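Local coordinates for uncharacterized protein (Mycobacterium tuberculosis, PDB 3KFW) that is of unknown function but belongs to the PaaX family and probably acts as a transcriptional repressor, at residues Met124-Leu129 with Met200-Leu205. Sequence-based numbering, arbitrary orientation.
Sequences MRPDNL and MLPAEL
The amide of N128 donates through ND2 to the carbonyl O of M200, 3.0 Å away, the sole hydrogen bond between the two segments; with the apolar contacts beside it, it joins the Cas2-like β-sheet region of a PaaX-family protein to the loop between helices 181-195 and 212-234. It is nearly straight, 171° at the hydrogen, and the acceptor lies in the amide plane. N128 holds CG between its backbone N and carbonyl carbon (chi1 65°), and with chi2 at -40° this brings ND2 to the M200 carbonyl; a weak second bond runs from ND2 to T81. Next to the amide the packing is snug. P126, closing strand 122-126, sets CG 3.8 Å from CD of P202, the two rings crossing at about a right angle, and the same CG meets CD2 of L201 and CD1 of L205 at longer range. W84 and W88 of the same chain also touch P126, W88 being on strand 88-93, while L201 and L205 lean on helix 151-158. The contact thins out at L129, which is partly exposed: its CD2 reaches CG of M200 at 4.0 Å. R125, its chain bent at chi2 and chi3, has its guanidinium roofed on one face by CD1 of L129, 3.7 Å above the plane. Three polar bonds hold that group: NE to the carbonyl of R114, NH2 weakly to that of P199, while NH1 of R125 bonds to O of P126 at 3.2 Å. Across the contact, NH2 of R125 lies 3.8 Å from CB of the selenomethionine M200.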
loop_
_atom_site.group_PDB
_atom_site.type_symbol
_atom_site.label_atom_id
_atom_site.label_comp_id
_atom_site.label_asym_id
_atom_site.label_seq_id
_atom_site.Cartn_x
_atom_site.Cartn_y
_atom_site.Cartn_z
HETATM N N MSE A 124 14.524 -4.214 0.405
HETATM C CA MSE A 124 15.631 -4.612 1.305
HETATM C C MSE A 124 16.671 -5.328 0.548
HETATM O O MSE A 124 16.412 -5.819 -0.536
HETATM C CB MSE A 124 15.209 -5.618 2.368
HETATM C CG MSE A 124 14.233 -5.118 3.302
HETATM SE SE MSE A 124 13.488 -6.538 4.409
HETATM C CE MSE A 124 14.993 -6.730 5.644
ATOM N N ARG A 125 17.844 -5.420 1.148
ATOM C CA ARG A 125 18.906 -6.285 0.650
ATOM C C ARG A 125 19.961 -6.367 1.735
ATOM O O ARG A 125 19.957 -5.547 2.640
ATOM C CB ARG A 125 19.500 -5.777 -0.685
ATOM C CG ARG A 125 20.328 -4.517 -0.553
ATOM C CD ARG A 125 21.668 -4.673 -1.243
ATOM N NE ARG A 125 21.541 -5.631 -2.335
ATOM C CZ ARG A 125 22.163 -6.800 -2.387
ATOM N NH1 ARG A 125 22.964 -7.157 -1.419
ATOM N NH2 ARG A 125 21.956 -7.598 -3.413
ATOM N N PRO A 126 20.842 -7.386 1.686
ATOM C CA PRO A 126 21.924 -7.427 2.687
ATOM C C PRO A 126 22.855 -6.224 2.528
ATOM O O PRO A 126 22.957 -5.701 1.438
ATOM C CB PRO A 126 22.649 -8.725 2.359
ATOM C CG PRO A 126 21.665 -9.550 1.599
ATOM C CD PRO A 126 20.775 -8.621 0.871
ATOM N N ASP A 127 23.543 -5.775 3.572
ATOM C CA ASP A 127 24.356 -4.582 3.398
ATOM C C ASP A 127 25.762 -4.877 2.870
ATOM O O ASP A 127 26.661 -4.052 3.048
ATOM C CB ASP A 127 24.401 -3.745 4.677
ATOM C CG ASP A 127 25.244 -4.367 5.748
ATOM O OD1 ASP A 127 25.618 -5.537 5.574
ATOM O OD2 ASP A 127 25.554 -3.695 6.768
ATOM N N ASN A 128 25.942 -6.036 2.222
ATOM C CA ASN A 128 27.231 -6.440 1.626
ATOM C C ASN A 128 27.638 -5.626 0.366
ATOM O O ASN A 128 28.804 -5.554 0.044
ATOM C CB ASN A 128 27.270 -7.962 1.362
ATOM C CG ASN A 128 26.250 -8.412 0.308
ATOM O OD1 ASN A 128 25.118 -7.930 0.284
ATOM N ND2 ASN A 128 26.655 -9.320 -0.572
ATOM N N LEU A 129 26.659 -5.058 -0.346
ATOM C CA LEU A 129 26.873 -3.967 -1.304
ATOM C C LEU A 129 26.818 -2.621 -0.580
ATOM O O LEU A 129 25.971 -2.441 0.309
ATOM C CB LEU A 129 25.771 -3.950 -2.380
ATOM C CG LEU A 129 25.633 -5.096 -3.383
ATOM C CD1 LEU A 129 24.563 -4.760 -4.416
ATOM C CD2 LEU A 129 27.010 -5.403 -4.048
HETATM N N MSE A 200 23.260 -10.979 -5.784
HETATM C CA MSE A 200 24.575 -10.689 -5.202
HETATM C C MSE A 200 24.576 -11.001 -3.740
HETATM O O MSE A 200 24.983 -10.155 -2.940
HETATM C CB MSE A 200 24.838 -9.204 -5.331
HETATM C CG MSE A 200 26.182 -8.887 -5.731
HETATM SE SE MSE A 200 26.307 -9.657 -7.488
HETATM C CE MSE A 200 25.801 -8.125 -8.575
ATOM N N LEU A 201 24.088 -12.198 -3.395
ATOM C CA LEU A 201 23.848 -12.557 -2.013
ATOM C C LEU A 201 25.165 -12.918 -1.339
ATOM O O LEU A 201 26.047 -13.488 -1.974
ATOM C CB LEU A 201 22.855 -13.739 -1.928
ATOM C CG LEU A 201 21.352 -13.528 -2.222
ATOM C CD1 LEU A 201 20.568 -14.804 -2.176
ATOM C CD2 LEU A 201 20.690 -12.556 -1.250
ATOM N N PRO A 202 25.298 -12.633 -0.038
ATOM C CA PRO A 202 26.513 -13.096 0.635
ATOM C C PRO A 202 26.541 -14.623 0.785
ATOM O O PRO A 202 25.478 -15.240 0.936
ATOM C CB PRO A 202 26.379 -12.485 2.022
ATOM C CG PRO A 202 24.907 -12.424 2.258
ATOM C CD PRO A 202 24.248 -12.242 0.925
ATOM N N ALA A 203 27.754 -15.197 0.754
ATOM C CA ALA A 203 28.038 -16.626 1.061
ATOM C C ALA A 203 26.978 -17.393 1.859
ATOM O O ALA A 203 26.416 -18.339 1.349
ATOM C CB ALA A 203 29.361 -16.746 1.758
ATOM N N GLU A 204 26.702 -16.967 3.088
ATOM C CA GLU A 204 25.803 -17.676 4.021
ATOM C C GLU A 204 24.389 -17.876 3.504
ATOM O O GLU A 204 23.636 -18.688 4.056
ATOM C CB GLU A 204 25.666 -16.911 5.340
ATOM C CG GLU A 204 26.952 -16.705 6.097
ATOM C CD GLU A 204 27.780 -15.485 5.611
ATOM O OE1 GLU A 204 28.228 -15.411 4.420
ATOM O OE2 GLU A 204 27.987 -14.589 6.465
ATOM N N LEU A 205 23.992 -17.098 2.491
ATOM C CA LEU A 205 22.593 -17.132 2.073
ATOM C C LEU A 205 22.454 -17.802 0.737
ATOM O O LEU A 205 21.338 -18.099 0.331
ATOM C CB LEU A 205 21.958 -15.733 2.038
ATOM C CG LEU A 205 22.132 -14.906 3.304
ATOM C CD1 LEU A 205 21.489 -13.600 3.136
ATOM C CD2 LEU A 205 21.544 -15.631 4.560
#